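Local coordinates for cupin 2, conserved barrel domain protein (Shewanella frigidimarina, PDB 2PFW), which is of unknown function but has the small beta-barrel fold of KdgF-like cupins and may, as many of its relatives do, bind a metal ion inside the barrel, at residues A[36-41]-A[97-102]; A[49-54]-A[87-92]; A[54-59]-A[80-85]. All coordinates share one frame; numbering follows the deposited sequence.

Contact 1: A[36-41]-A[97-102]; sequences AVKIWF and GGILID. With EDO (1,2-ethanediol), chain C.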
ATOM      1  N   ALA A  36       5.632   3.226  -2.397  1.00 21.81           N
ATOM      2  CA  ALA A  36       5.026   2.746  -1.161  1.00 18.51           C
ATOM      3  C   ALA A  36       6.081   2.650  -0.065  1.00 22.31           C
ATOM      4  O   ALA A  36       7.150   2.066  -0.265  1.00 20.38           O
ATOM      5  CB  ALA A  36       4.356   1.405  -1.380  1.00 26.36           C
ATOM      6  N   VAL A  37       5.789   3.234   1.096  1.00 19.94           N
ATOM      7  CA  VAL A  37       6.712   3.134   2.224  1.00 19.34           C
ATOM      8  C   VAL A  37       5.963   2.600   3.455  1.00 18.52           C
ATOM      9  O   VAL A  37       4.732   2.596   3.460  1.00 18.62           O
ATOM     10  CB  VAL A  37       7.383   4.466   2.589  1.00 23.57           C
ATOM     11  CG1 VAL A  37       8.109   5.042   1.384  1.00 26.38           C
ATOM     12  CG2 VAL A  37       6.354   5.449   3.135  1.00 19.32           C
ATOM     13  N   LYS A  38       6.745   2.163   4.425  1.00 19.98           N
ATOM     14  CA  LYS A  38       6.296   1.715   5.730  1.00 21.29           C
ATOM     15  C   LYS A  38       6.768   2.705   6.798  1.00 12.38           C
ATOM     16  O   LYS A  38       7.964   2.954   6.910  1.00 15.39           O
ATOM     17  CB  LYS A  38       6.821   0.316   6.053  1.00 22.14           C
ATOM     18  CG  LYS A  38       6.036  -0.407   7.130  1.00 19.65           C
ATOM     19  CD  LYS A  38       6.660  -1.751   7.472  1.00 25.29           C
ATOM     20  CE  LYS A  38       5.581  -2.725   7.919  1.00 25.28           C
ATOM     21  NZ  LYS A  38       6.170  -3.977   8.473  1.00 24.65           N
ATOM     22  N   ILE A  39       5.817   3.248   7.542  1.00 20.54           N
ATOM     23  CA  ILE A  39       6.079   4.237   8.576  1.00 20.48           C
ATOM     24  C   ILE A  39       5.700   3.712   9.961  1.00 18.80           C
ATOM     25  O   ILE A  39       4.536   3.385  10.190  1.00 20.06           O
ATOM     26  CB  ILE A  39       5.285   5.537   8.342  1.00 23.86           C
ATOM     27  CG1 ILE A  39       5.297   6.045   6.897  1.00 21.69           C
ATOM     28  CG2 ILE A  39       5.765   6.611   9.310  1.00 22.20           C
ATOM     29  CD1 ILE A  39       6.622   6.620   6.465  1.00 22.34           C
ATOM     30  N   TRP A  40       6.669   3.643  10.864  1.00 21.19           N
ATOM     31  CA  TRP A  40       6.403   3.280  12.248  1.00 26.00           C
ATOM     32  C   TRP A  40       6.199   4.542  13.090  1.00 24.26           C
ATOM     33  O   TRP A  40       7.090   5.390  13.128  1.00 25.11           O
ATOM     34  CB  TRP A  40       7.543   2.481  12.866  1.00 26.57           C
ATOM     35  CG  TRP A  40       7.738   1.102  12.328  1.00 27.82           C
ATOM     36  CD1 TRP A  40       7.349  -0.076  12.894  1.00 28.02           C
ATOM     37  CD2 TRP A  40       8.383   0.760  11.092  1.00 30.10           C
ATOM     38  NE1 TRP A  40       7.714  -1.129  12.085  1.00 31.31           N
ATOM     39  CE2 TRP A  40       8.350  -0.643  10.974  1.00 29.83           C
ATOM     40  CE3 TRP A  40       8.984   1.515  10.080  1.00 27.36           C
ATOM     41  CZ2 TRP A  40       8.894  -1.309   9.881  1.00 28.92           C
ATOM     42  CZ3 TRP A  40       9.523   0.853   9.000  1.00 28.86           C
ATOM     43  CH2 TRP A  40       9.476  -0.543   8.906  1.00 28.69           C
ATOM     44  N   PHE A  41       5.051   4.646  13.746  1.00 24.94           N
ATOM     45  CA  PHE A  41       4.806   5.757  14.660  1.00 25.12           C
ATOM     46  C   PHE A  41       5.139   5.384  16.102  1.00 25.56           C
ATOM     47  O   PHE A  41       4.554   4.445  16.646  1.00 26.54           O
ATOM     48  CB  PHE A  41       3.347   6.201  14.570  1.00 25.01           C
ATOM     49  CG  PHE A  41       2.972   6.937  13.297  1.00 27.25           C
ATOM     50  CD1 PHE A  41       3.102   6.323  12.063  1.00 26.03           C
ATOM     51  CD2 PHE A  41       2.487   8.235  13.349  1.00 26.84           C
ATOM     52  CE1 PHE A  41       2.756   6.994  10.905  1.00 29.72           C
ATOM     53  CE2 PHE A  41       2.140   8.911  12.194  1.00 27.09           C
ATOM     54  CZ  PHE A  41       2.272   8.288  10.967  1.00 28.64           C
ATOM     55  N   GLY A  97       0.853   4.533  19.202  1.00 27.01           N
ATOM     56  CA  GLY A  97       1.932   3.906  18.424  1.00 27.40           C
ATOM     57  C   GLY A  97       1.299   2.985  17.390  1.00 22.56           C
ATOM     58  O   GLY A  97       0.142   2.573  17.542  1.00 22.42           O
ATOM     59  N   GLY A  98       1.994   2.662  16.303  1.00 22.94           N
ATOM     60  CA  GLY A  98       1.330   1.964  15.209  1.00 22.49           C
ATOM     61  C   GLY A  98       2.155   1.916  13.939  1.00 15.05           C
ATOM     62  O   GLY A  98       3.319   2.310  13.920  1.00 18.90           O
ATOM     63  N   ILE A  99       1.542   1.425  12.868  1.00 21.55           N
ATOM     64  CA  ILE A  99       2.211   1.280  11.574  1.00 21.53           C
ATOM     65  C   ILE A  99       1.265   1.612  10.423  1.00 12.83           C
ATOM     66  O   ILE A  99       0.117   1.173  10.393  1.00 19.77           O
ATOM     67  CB  ILE A  99       2.778  -0.136  11.403  1.00 20.62           C
ATOM     68  CG1 ILE A  99       3.842  -0.491  12.442  1.00 23.33           C
ATOM     69  CG2 ILE A  99       3.332  -0.343  10.006  1.00 22.97           C
ATOM     70  CD1 ILE A  99       4.052  -1.978  12.622  1.00 30.95           C
ATOM     71  N   LEU A 100       1.771   2.409   9.484  1.00 21.05           N
ATOM     72  CA  LEU A 100       1.040   2.813   8.295  1.00 22.73           C
ATOM     73  C   LEU A 100       1.759   2.343   7.021  1.00 16.67           C
ATOM     74  O   LEU A 100       2.983   2.315   6.986  1.00 20.16           O
ATOM     75  CB  LEU A 100       0.907   4.326   8.179  1.00 22.51           C
ATOM     76  CG  LEU A 100      -0.191   5.047   8.942  1.00 23.21           C
ATOM     77  CD1 LEU A 100      -0.159   6.535   8.593  1.00 32.35           C
ATOM     78  CD2 LEU A 100      -1.558   4.456   8.656  1.00 22.34           C
ATOM     79  N   ILE A 101       1.000   2.013   5.988  1.00 20.71           N
ATOM     80  CA  ILE A 101       1.550   1.952   4.633  1.00 22.50           C
ATOM     81  C   ILE A 101       1.091   3.177   3.848  1.00 14.94           C
ATOM     82  O   ILE A 101      -0.094   3.314   3.564  1.00 18.69           O
ATOM     83  CB  ILE A 101       1.141   0.649   3.917  1.00 22.32           C
ATOM     84  CG1 ILE A 101       1.329  -0.618   4.747  1.00 20.41           C
ATOM     85  CG2 ILE A 101       1.846   0.579   2.568  1.00 19.96           C
ATOM     86  CD1 ILE A 101       2.464  -1.558   4.450  1.00 25.61           C
ATOM     87  N   ASP A 102       2.022   4.065   3.539  1.00 19.02           N
ATOM     88  CA  ASP A 102       1.725   5.253   2.742  1.00 20.03           C
ATOM     89  C   ASP A 102       2.142   4.997   1.290  1.00 14.37           C
ATOM     90  O   ASP A 102       3.313   4.691   1.075  1.00 13.81           O
ATOM     91  CB  ASP A 102       2.450   6.484   3.267  1.00 20.59           C
ATOM     92  CG  ASP A 102       1.896   7.100   4.531  1.00 21.61           C
ATOM     93  OD1 ASP A 102       0.718   6.892   4.878  1.00 20.73           O
ATOM     94  OD2 ASP A 102       2.652   7.826   5.213  1.00 23.85           O
TER
HETATM   95  C1  EDO C 116       1.045   9.842   6.300  1.00 29.06           C
HETATM   96  O1  EDO C 116      -0.284   9.357   6.097  1.00 30.03           O
HETATM   97  C2  EDO C 116       1.582   9.291   7.615  1.00 29.58           C
HETATM   98  O2  EDO C 116       3.009   9.206   7.552  1.00 34.82           O

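Contact 2: A[49-54]-A[87-92]; sequences VHAHRH and HVDHGA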
ATOM      1  N   VAL A  49       0.580  19.120  10.276  1.00 36.99           N
ATOM      2  CA  VAL A  49      -0.478  19.258   9.276  1.00 36.35           C
ATOM      3  C   VAL A  49       0.104  19.785   7.957  1.00 32.88           C
ATOM      4  O   VAL A  49       0.937  20.694   8.017  1.00 28.02           O
ATOM      5  CB  VAL A  49      -1.623  20.153   9.769  1.00 38.52           C
ATOM      6  CG1 VAL A  49      -2.744  20.244   8.742  1.00 32.97           C
ATOM      7  CG2 VAL A  49      -2.184  19.627  11.089  1.00 38.86           C
ATOM      8  N   HIS A  50      -0.296  19.244   6.817  1.00 33.77           N
ATOM      9  CA  HIS A  50       0.504  18.981   5.629  1.00 30.06           C
ATOM     10  C   HIS A  50      -0.310  18.929   4.352  1.00 25.85           C
ATOM     11  O   HIS A  50      -1.506  18.629   4.347  1.00 18.36           O
ATOM     12  CB  HIS A  50       1.205  17.641   5.863  1.00 32.28           C
ATOM     13  CG  HIS A  50       2.486  17.442   5.150  1.00 33.09           C
ATOM     14  ND1 HIS A  50       3.677  17.980   5.595  1.00 37.17           N
ATOM     15  CD2 HIS A  50       2.818  16.739   4.034  1.00 30.98           C
ATOM     16  CE1 HIS A  50       4.667  17.639   4.785  1.00 32.79           C
ATOM     17  NE2 HIS A  50       4.167  16.883   3.823  1.00 31.92           N
ATOM     18  N   ALA A  51       0.315  19.250   3.223  1.00 28.83           N
ATOM     19  CA  ALA A  51      -0.315  19.100   1.914  1.00 22.45           C
ATOM     20  C   ALA A  51       0.762  18.871   0.854  1.00 15.89           C
ATOM     21  O   ALA A  51       1.920  19.244   1.034  1.00 13.60           O
ATOM     22  CB  ALA A  51      -1.176  20.291   1.534  1.00 20.47           C
ATOM     23  N   HIS A  52       0.365  18.245  -0.255  1.00 21.42           N
ATOM     24  CA  HIS A  52       1.314  18.014  -1.350  1.00 20.36           C
ATOM     25  C   HIS A  52       0.564  17.666  -2.629  1.00 17.19           C
ATOM     26  O   HIS A  52      -0.622  17.323  -2.618  1.00 18.53           O
ATOM     27  CB  HIS A  52       2.323  16.938  -0.956  1.00 20.85           C
ATOM     28  CG  HIS A  52       1.746  15.732  -0.287  1.00 20.82           C
ATOM     29  ND1 HIS A  52       0.775  14.954  -0.876  1.00 23.19           N
ATOM     30  CD2 HIS A  52       1.994  15.157   0.916  1.00 23.35           C
ATOM     31  CE1 HIS A  52       0.450  13.959  -0.068  1.00 22.80           C
ATOM     32  NE2 HIS A  52       1.178  14.059   1.028  1.00 22.11           N
ATOM     33  N   ARG A  53       1.244  17.769  -3.773  1.00 21.50           N
ATOM     34  CA  ARG A  53       0.581  17.497  -5.050  1.00 21.75           C
ATOM     35  C   ARG A  53       0.235  16.014  -5.181  1.00 16.17           C
ATOM     36  O   ARG A  53      -0.818  15.652  -5.698  1.00 20.59           O
ATOM     37  CB  ARG A  53       1.463  17.927  -6.221  1.00 22.16           C
ATOM     38  CG  ARG A  53       2.820  17.239  -6.302  1.00 23.39           C
ATOM     39  CD  ARG A  53       3.641  17.843  -7.434  1.00 29.03           C
ATOM     40  NE  ARG A  53       4.884  17.143  -7.699  1.00 21.99           N
ATOM     41  CZ  ARG A  53       6.045  17.329  -7.104  1.00 26.53           C
ATOM     42  NH1 ARG A  53       6.187  18.233  -6.142  1.00 39.86           N
ATOM     43  NH2 ARG A  53       7.100  16.604  -7.462  1.00 36.96           N
ATOM     44  N   HIS A  54       1.136  15.168  -4.708  1.00 21.12           N
ATOM     45  CA  HIS A  54       1.034  13.723  -4.876  1.00 21.15           C
ATOM     46  C   HIS A  54      -0.310  13.177  -4.421  1.00 21.25           C
ATOM     47  O   HIS A  54      -0.832  13.561  -3.366  1.00 27.33           O
ATOM     48  CB  HIS A  54       2.153  13.032  -4.095  1.00 20.78           C
ATOM     49  CG  HIS A  54       3.528  13.539  -4.374  1.00 21.31           C
ATOM     50  ND1 HIS A  54       4.021  14.710  -3.839  1.00 24.81           N
ATOM     51  CD2 HIS A  54       4.530  13.031  -5.133  1.00 25.69           C
ATOM     52  CE1 HIS A  54       5.259  14.906  -4.254  1.00 25.21           C
ATOM     53  NE2 HIS A  54       5.591  13.897  -5.044  1.00 28.40           N
ATOM     54  N   HIS A  87      -3.324  17.997  -3.108  1.00 20.91           N
ATOM     55  CA  HIS A  87      -3.289  19.304  -2.488  1.00 23.22           C
ATOM     56  C   HIS A  87      -4.288  19.423  -1.347  1.00 24.97           C
ATOM     57  O   HIS A  87      -4.471  20.519  -0.807  1.00 28.96           O
ATOM     58  CB  HIS A  87      -3.559  20.401  -3.529  1.00 20.97           C
ATOM     59  CG  HIS A  87      -2.533  20.455  -4.619  1.00 16.30           C
ATOM     60  ND1 HIS A  87      -2.850  20.193  -5.937  1.00 20.15           N
ATOM     61  CD2 HIS A  87      -1.212  20.731  -4.604  1.00 19.43           C
ATOM     62  CE1 HIS A  87      -1.761  20.309  -6.676  1.00 11.27           C
ATOM     63  NE2 HIS A  87      -0.749  20.636  -5.895  1.00 16.92           N
ATOM     64  N   VAL A  88      -4.935  18.324  -0.969  1.00 25.42           N
ATOM     65  CA  VAL A  88      -5.930  18.382   0.103  1.00 23.11           C
ATOM     66  C   VAL A  88      -5.253  18.412   1.470  1.00 25.30           C
ATOM     67  O   VAL A  88      -4.307  17.673   1.743  1.00 20.70           O
ATOM     68  CB  VAL A  88      -6.915  17.209   0.043  1.00 25.36           C
ATOM     69  CG1 VAL A  88      -7.822  17.188   1.271  1.00 22.69           C
ATOM     70  CG2 VAL A  88      -7.761  17.266  -1.223  1.00 26.50           C
ATOM     71  N   ASP A  89      -5.723  19.289   2.356  1.00 24.99           N
ATOM     72  CA  ASP A  89      -5.165  19.377   3.699  1.00 26.65           C
ATOM     73  C   ASP A  89      -5.409  18.077   4.462  1.00 18.13           C
ATOM     74  O   ASP A  89      -6.502  17.518   4.364  1.00 21.56           O
ATOM     75  CB  ASP A  89      -5.780  20.540   4.473  1.00 27.76           C
ATOM     76  CG  ASP A  89      -5.149  21.880   4.164  1.00 27.86           C
ATOM     77  OD1 ASP A  89      -4.013  21.903   3.649  1.00 30.36           O
ATOM     78  OD2 ASP A  89      -5.804  22.909   4.444  1.00 43.73           O
ATOM     79  N   HIS A  90      -4.417  17.610   5.207  1.00 24.12           N
ATOM     80  CA  HIS A  90      -4.594  16.374   5.967  1.00 23.66           C
ATOM     81  C   HIS A  90      -3.649  16.319   7.162  1.00 18.76           C
ATOM     82  O   HIS A  90      -2.601  16.955   7.170  1.00 18.50           O
ATOM     83  CB  HIS A  90      -4.378  15.144   5.081  1.00 24.25           C
ATOM     84  CG  HIS A  90      -3.000  15.002   4.517  1.00 21.44           C
ATOM     85  ND1 HIS A  90      -2.618  15.657   3.366  1.00 22.99           N
ATOM     86  CD2 HIS A  90      -1.913  14.297   4.901  1.00 28.64           C
ATOM     87  CE1 HIS A  90      -1.363  15.369   3.075  1.00 24.05           C
ATOM     88  NE2 HIS A  90      -0.905  14.540   3.995  1.00 25.00           N
ATOM     89  N   GLY A  91      -4.018  15.530   8.178  1.00 20.97           N
ATOM     90  CA  GLY A  91      -3.106  15.248   9.281  1.00 22.93           C
ATOM     91  C   GLY A  91      -3.314  13.855   9.863  1.00  8.78           C
ATOM     92  O   GLY A  91      -4.396  13.300   9.687  1.00 14.96           O
ATOM     93  N   ALA A  92      -2.294  13.338  10.538  1.00 20.75           N
ATOM     94  CA  ALA A  92      -2.395  12.046  11.211  1.00 23.65           C
ATOM     95  C   ALA A  92      -1.593  12.021  12.509  1.00 13.30           C
ATOM     96  O   ALA A  92      -0.428  12.397  12.548  1.00 16.70           O
ATOM     97  CB  ALA A  92      -1.940  10.947  10.262  1.00 24.14           C
TER
HETATM   98  O   HOH W   1      -1.991  16.641   0.085  1.00 22.15           O
HETATM   99  O   HOH W   2       1.449  12.906   3.688  1.00 28.35           O

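Contact 3: A[54-59]-A[80-85]; sequences HSQVSY and DSFFVP. With EDO (1,2-ethanediol), chain C.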
ATOM      1  N   HIS A  54       1.136  15.168  -4.708  1.00 21.12           N
ATOM      2  CA  HIS A  54       1.034  13.723  -4.876  1.00 21.15           C
ATOM      3  C   HIS A  54      -0.310  13.177  -4.421  1.00 21.25           C
ATOM      4  O   HIS A  54      -0.832  13.561  -3.366  1.00 27.33           O
ATOM      5  CB  HIS A  54       2.153  13.032  -4.095  1.00 20.78           C
ATOM      6  CG  HIS A  54       3.528  13.539  -4.374  1.00 21.31           C
ATOM      7  ND1 HIS A  54       4.021  14.710  -3.839  1.00 24.81           N
ATOM      8  CD2 HIS A  54       4.530  13.031  -5.133  1.00 25.69           C
ATOM      9  CE1 HIS A  54       5.259  14.906  -4.254  1.00 25.21           C
ATOM     10  NE2 HIS A  54       5.591  13.897  -5.044  1.00 28.40           N
ATOM     11  N   SER A  55      -0.913  12.270  -5.197  1.00 19.00           N
ATOM     12  CA  SER A  55      -2.053  11.517  -4.672  1.00 17.89           C
ATOM     13  C   SER A  55      -1.539  10.586  -3.575  1.00 15.86           C
ATOM     14  O   SER A  55      -0.369  10.203  -3.579  1.00 13.35           O
ATOM     15  CB  SER A  55      -2.775  10.753  -5.770  1.00 22.18           C
ATOM     16  OG  SER A  55      -3.716  11.577  -6.433  1.00 27.55           O
ATOM     17  N   GLN A  56      -2.392  10.241  -2.618  1.00 20.59           N
ATOM     18  CA  GLN A  56      -1.924   9.421  -1.499  1.00 22.21           C
ATOM     19  C   GLN A  56      -3.032   8.465  -1.062  1.00 21.57           C
ATOM     20  O   GLN A  56      -4.171   8.883  -0.844  1.00 18.95           O
ATOM     21  CB  GLN A  56      -1.461  10.276  -0.321  1.00 25.17           C
ATOM     22  CG  GLN A  56      -1.020   9.481   0.899  1.00 23.91           C
ATOM     23  CD  GLN A  56      -0.720  10.350   2.103  1.00 28.45           C
ATOM     24  OE1 GLN A  56      -0.212  11.466   2.004  1.00 28.39           O
ATOM     25  NE2 GLN A  56      -1.034   9.834   3.286  1.00 25.89           N
ATOM     26  N   VAL A  57      -2.688   7.184  -0.942  1.00 20.70           N
ATOM     27  CA  VAL A  57      -3.592   6.223  -0.294  1.00 17.13           C
ATOM     28  C   VAL A  57      -2.837   5.599   0.877  1.00 17.45           C
ATOM     29  O   VAL A  57      -1.653   5.285   0.751  1.00 18.00           O
ATOM     30  CB  VAL A  57      -4.121   5.172  -1.266  1.00 15.68           C
ATOM     31  CG1 VAL A  57      -5.210   4.312  -0.640  1.00 16.78           C
ATOM     32  CG2 VAL A  57      -4.688   5.837  -2.518  1.00 25.01           C
ATOM     33  N   SER A  58      -3.511   5.461   2.016  1.00 17.78           N
ATOM     34  CA  SER A  58      -2.847   5.007   3.235  1.00 15.87           C
ATOM     35  C   SER A  58      -3.646   3.860   3.856  1.00  7.22           C
ATOM     36  O   SER A  58      -4.876   3.864   3.849  1.00 14.41           O
ATOM     37  CB  SER A  58      -2.683   6.154   4.227  1.00 18.64           C
ATOM     38  OG  SER A  58      -1.447   6.818   4.120  1.00 16.58           O
ATOM     39  N   TYR A  59      -2.915   2.879   4.377  1.00 18.96           N
ATOM     40  CA  TYR A  59      -3.497   1.704   5.009  1.00 17.34           C
ATOM     41  C   TYR A  59      -2.992   1.580   6.447  1.00 10.89           C
ATOM     42  O   TYR A  59      -1.797   1.745   6.686  1.00 11.87           O
ATOM     43  CB  TYR A  59      -3.163   0.424   4.236  1.00 18.80           C
ATOM     44  CG  TYR A  59      -3.765  -0.812   4.881  1.00 14.81           C
ATOM     45  CD1 TYR A  59      -5.104  -1.115   4.742  1.00 13.28           C
ATOM     46  CD2 TYR A  59      -2.968  -1.675   5.631  1.00 20.22           C
ATOM     47  CE1 TYR A  59      -5.656  -2.243   5.328  1.00 19.54           C
ATOM     48  CE2 TYR A  59      -3.512  -2.801   6.219  1.00 14.72           C
ATOM     49  CZ  TYR A  59      -4.847  -3.077   6.065  1.00 15.81           C
ATOM     50  OH  TYR A  59      -5.381  -4.202   6.658  1.00 27.19           O
ATOM     51  N   ASP A  80      -8.029  -0.316   8.286  1.00 21.56           N
ATOM     52  CA  ASP A  80      -8.762   0.827   7.750  1.00 21.03           C
ATOM     53  C   ASP A  80      -7.853   1.587   6.785  1.00 13.17           C
ATOM     54  O   ASP A  80      -6.634   1.407   6.796  1.00 14.37           O
ATOM     55  CB  ASP A  80      -9.239   1.773   8.837  1.00 20.98           C
ATOM     56  CG  ASP A  80     -10.336   1.287   9.745  1.00 20.09           C
ATOM     57  OD1 ASP A  80     -11.189   0.465   9.359  1.00 16.95           O
ATOM     58  OD2 ASP A  80     -10.366   1.769  10.903  1.00 22.46           O
ATOM     59  N   SER A  81      -8.430   2.454   5.955  1.00 19.00           N
ATOM     60  CA  SER A  81      -7.567   3.252   5.080  1.00 19.98           C
ATOM     61  C   SER A  81      -8.116   4.658   4.856  1.00 15.45           C
ATOM     62  O   SER A  81      -9.291   4.938   5.095  1.00 16.05           O
ATOM     63  CB  SER A  81      -7.395   2.528   3.736  1.00 13.78           C
ATOM     64  OG  SER A  81      -8.666   2.243   3.187  1.00 12.88           O
ATOM     65  N   PHE A  82      -7.260   5.561   4.373  1.00 15.42           N
ATOM     66  CA  PHE A  82      -7.756   6.854   3.899  1.00 22.06           C
ATOM     67  C   PHE A  82      -7.091   7.236   2.570  1.00 18.24           C
ATOM     68  O   PHE A  82      -6.033   6.717   2.231  1.00 18.51           O
ATOM     69  CB  PHE A  82      -7.530   7.966   4.910  1.00 13.50           C
ATOM     70  CG  PHE A  82      -6.127   8.149   5.432  1.00 16.17           C
ATOM     71  CD1 PHE A  82      -5.657   7.361   6.476  1.00 19.03           C
ATOM     72  CD2 PHE A  82      -5.280   9.103   4.900  1.00 18.14           C
ATOM     73  CE1 PHE A  82      -4.379   7.535   6.961  1.00 16.00           C
ATOM     74  CE2 PHE A  82      -3.999   9.275   5.380  1.00 17.56           C
ATOM     75  CZ  PHE A  82      -3.538   8.489   6.418  1.00 21.45           C
ATOM     76  N   PHE A  83      -7.749   8.151   1.882  1.00 17.59           N
ATOM     77  CA  PHE A  83      -7.344   8.698   0.599  1.00 19.96           C
ATOM     78  C   PHE A  83      -7.292  10.222   0.666  1.00 18.81           C
ATOM     79  O   PHE A  83      -8.273  10.842   1.068  1.00 23.84           O
ATOM     80  CB  PHE A  83      -8.323   8.227  -0.470  1.00 20.83           C
ATOM     81  CG  PHE A  83      -8.313   9.024  -1.763  1.00 21.05           C
ATOM     82  CD1 PHE A  83      -7.142   9.216  -2.472  1.00 21.96           C
ATOM     83  CD2 PHE A  83      -9.495   9.561  -2.242  1.00 23.69           C
ATOM     84  CE1 PHE A  83      -7.150   9.941  -3.651  1.00 24.14           C
ATOM     85  CE2 PHE A  83      -9.511  10.294  -3.415  1.00 25.93           C
ATOM     86  CZ  PHE A  83      -8.336  10.482  -4.114  1.00 23.01           C
ATOM     87  N   VAL A  84      -6.158  10.779   0.279  1.00 20.43           N
ATOM     88  CA  VAL A  84      -5.929  12.211   0.195  1.00 19.45           C
ATOM     89  C   VAL A  84      -5.772  12.685  -1.242  1.00 21.33           C
ATOM     90  O   VAL A  84      -4.753  12.423  -1.887  1.00 20.08           O
ATOM     91  CB  VAL A  84      -4.664  12.585   0.993  1.00 21.19           C
ATOM     92  CG1 VAL A  84      -4.516  14.087   1.118  1.00 25.72           C
ATOM     93  CG2 VAL A  84      -4.730  11.923   2.365  1.00 21.94           C
ATOM     94  N   PRO A  85      -6.764  13.392  -1.764  1.00 21.26           N
ATOM     95  CA  PRO A  85      -6.628  13.931  -3.131  1.00 22.96           C
ATOM     96  C   PRO A  85      -5.454  14.895  -3.200  1.00 22.29           C
ATOM     97  O   PRO A  85      -4.964  15.395  -2.182  1.00 22.45           O
ATOM     98  CB  PRO A  85      -7.968  14.624  -3.372  1.00 23.27           C
ATOM     99  CG  PRO A  85      -8.901  14.005  -2.379  1.00 23.15           C
ATOM    100  CD  PRO A  85      -8.055  13.747  -1.158  1.00 20.52           C
TER
HETATM  101  C1  EDO C 116       1.045   9.842   6.300  1.00 29.06           C
HETATM  102  O1  EDO C 116      -0.284   9.357   6.097  1.00 30.03           O
HETATM  103  C2  EDO C 116       1.582   9.291   7.615  1.00 29.58           C
HETATM  104  O2  EDO C 116       3.009   9.206   7.552  1.00 34.82           O
HETATM  105  O   HOH W   3      -2.611  14.629  -1.496  1.00 25.00           O

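Contact 1: A[36-41]-A[97-102]
Two neighbouring strands of the larger sheet of the cupin barrel run antiparallel, with Ile-39 facing Leu-100 and Trp-40 facing Ile-99. Ile-39 and Leu-100 each give their N-H to the other's carbonyl; Ile-39 N to Leu-100 O is 3.0 Å and almost straight at 177°. One face carries Lys-38, Trp-40, Ile-99 and Ile-101, of which Lys-38 and Ile-101 meet the second subunit. Ile-99 and Trp-40 lie side by side, Ile-99 CG1 3.6 Å from Trp-40 CD1, while CG2, the branch anti to the backbone N, turns to Lys-38 and stands 3.9 Å from its CE. An alanine here would probably open a gap beside Trp-40 CD1 and Lys-38 CE. Lys-38 also lays CG over one face of the indole, 3.9 Å above the plane. The opposite face of the sheet, with Ile-39, Phe-41 and Leu-100, looks into the barrel: Phe-41 CE1 meets Leu-100 CD1 at 3.7 Å, and the ring packs edge-to-face with Phe-65. Asp-102 lies beside an ethanediol, probably from the crystallisation liquor, in doubtful detail. Gly-97, phi 89°, suits the turn because a CB would strike the preceding carbonyl. Such apolar walls round a polar pocket are typical of the cupin barrel.

Contact 2: A[49-54]-A[87-92]
His-90 presents an edge to the face of His-52 in an offset edge-to-face pair, the ring centroids 5.0 Å apart and the planes at 63°. His-90 CE1 makes the closest approach, 3.5 Å from His-52 NE2. A water then spans the two imidazoles, 2.9 Å from both His-52 NE2 and His-90 NE2. Behind this first shell, the other nitrogen of His-90 sets its rotation. His-90 ND1 donates to Val-88 O at 3.1 Å, nearly straight at 175° and in the ring plane, which fixes NE2 toward the water. The hold on His-52 is looser: ND1 makes a weak bond to His-54 O, and NE2 another weak one to Gln-56 OE1. His-90 has CG between its backbone N and carbonyl carbon (chi1 63°), which folds the ring back across the strand and lays one face over His-50 O.

His-50, His-52, Gln-56 and His-90 fall where metal-binding cupins commonly carry their ligands, the first two in the His-X-His pattern; no metal is modelled, and histidine suits such a place because one nitrogen can be anchored while the other faces the pocket.

Further out, the backbone positions the rings. His-50 and His-90 form a hydrogen-bonded antiparallel pair, His-90 N to His-50 O being 3.2 Å. Beyond the strand, His-87 N reaches His-52 O at 2.8 Å, and a second water accepts from His-52 N and may donate to Val-88 O, which lies within bonding distance. At the surface, Arg-53 CA sits over one face of the His-87 ring, a CH-pi contact 3.9 Å from the centroid.

Contact 3: A[54-59]-A[80-85]
Ser-58 lays its CB over one face of the Phe-82 ring, a CH-pi contact 3.5 Å from the centroid and 19° off the ring normal. The phenylalanine reaches it because CG stands between backbone N and carbonyl carbon (chi1 53°), bending the ring back over the neighbouring strand; a residue as small as serine suits the place under it. Gln-56, on the same side of the sheet, runs extended and brings NE2 to 3.7 Å from Phe-82 CE2, obliquely to the ring. That amide nitrogen donates to Ser-58 OG, whose position is less certain, and, weakly, to ethanediol O1 at 2.9 Å, while OE1 turns to a weak bond with His-52.

Beneath, the antiparallel backbones pair, Ser-58 N lying 2.8 Å from Phe-82 O. On the opposite face Val-57 and Phe-83 cross at a slant, Val-57 CG2 4.2 Å from Phe-83 CD1, and Gln-56 O meets the edge of that ring. Tyr-59 CD1 comes 3.6 Å from Asp-80 O, its hydroxyl bonded to Lys-38 of the second subunit; Ser-81 OG likewise reaches Leu-28 O there. The buried Gln-56 amide, facing the pocket, and the Tyr-59 and Ser-81 hydroxyls, facing the dimer interface, are thus given partners.

Overall arrangement
Contacts 1 and 3 lie in one sheet, their centres 12 Å apart, because strand 98-105 lies between strands 34-41 and 55-61; Ile-101 N and Tyr-59 O, 2.9 Å apart, probably form a hydrogen bond at the seam. Contact 2 lies at one end of the barrel, its centre 10 Å from that of contact 3, with which it shares His-54, and 16 Å from that of contact 1. Contacts 1 and 3 touch an ethanediol, probably from the crystallisation liquor, and the His-90 side chain of contact 2 lies about 5 Å from it at nearest atoms; it may mark a pocket. His-90 NE2 stands 3.7 Å from Gln-56 OE1, linking contacts 2 and 3. Contacts 1 and 3 also meet the second subunit.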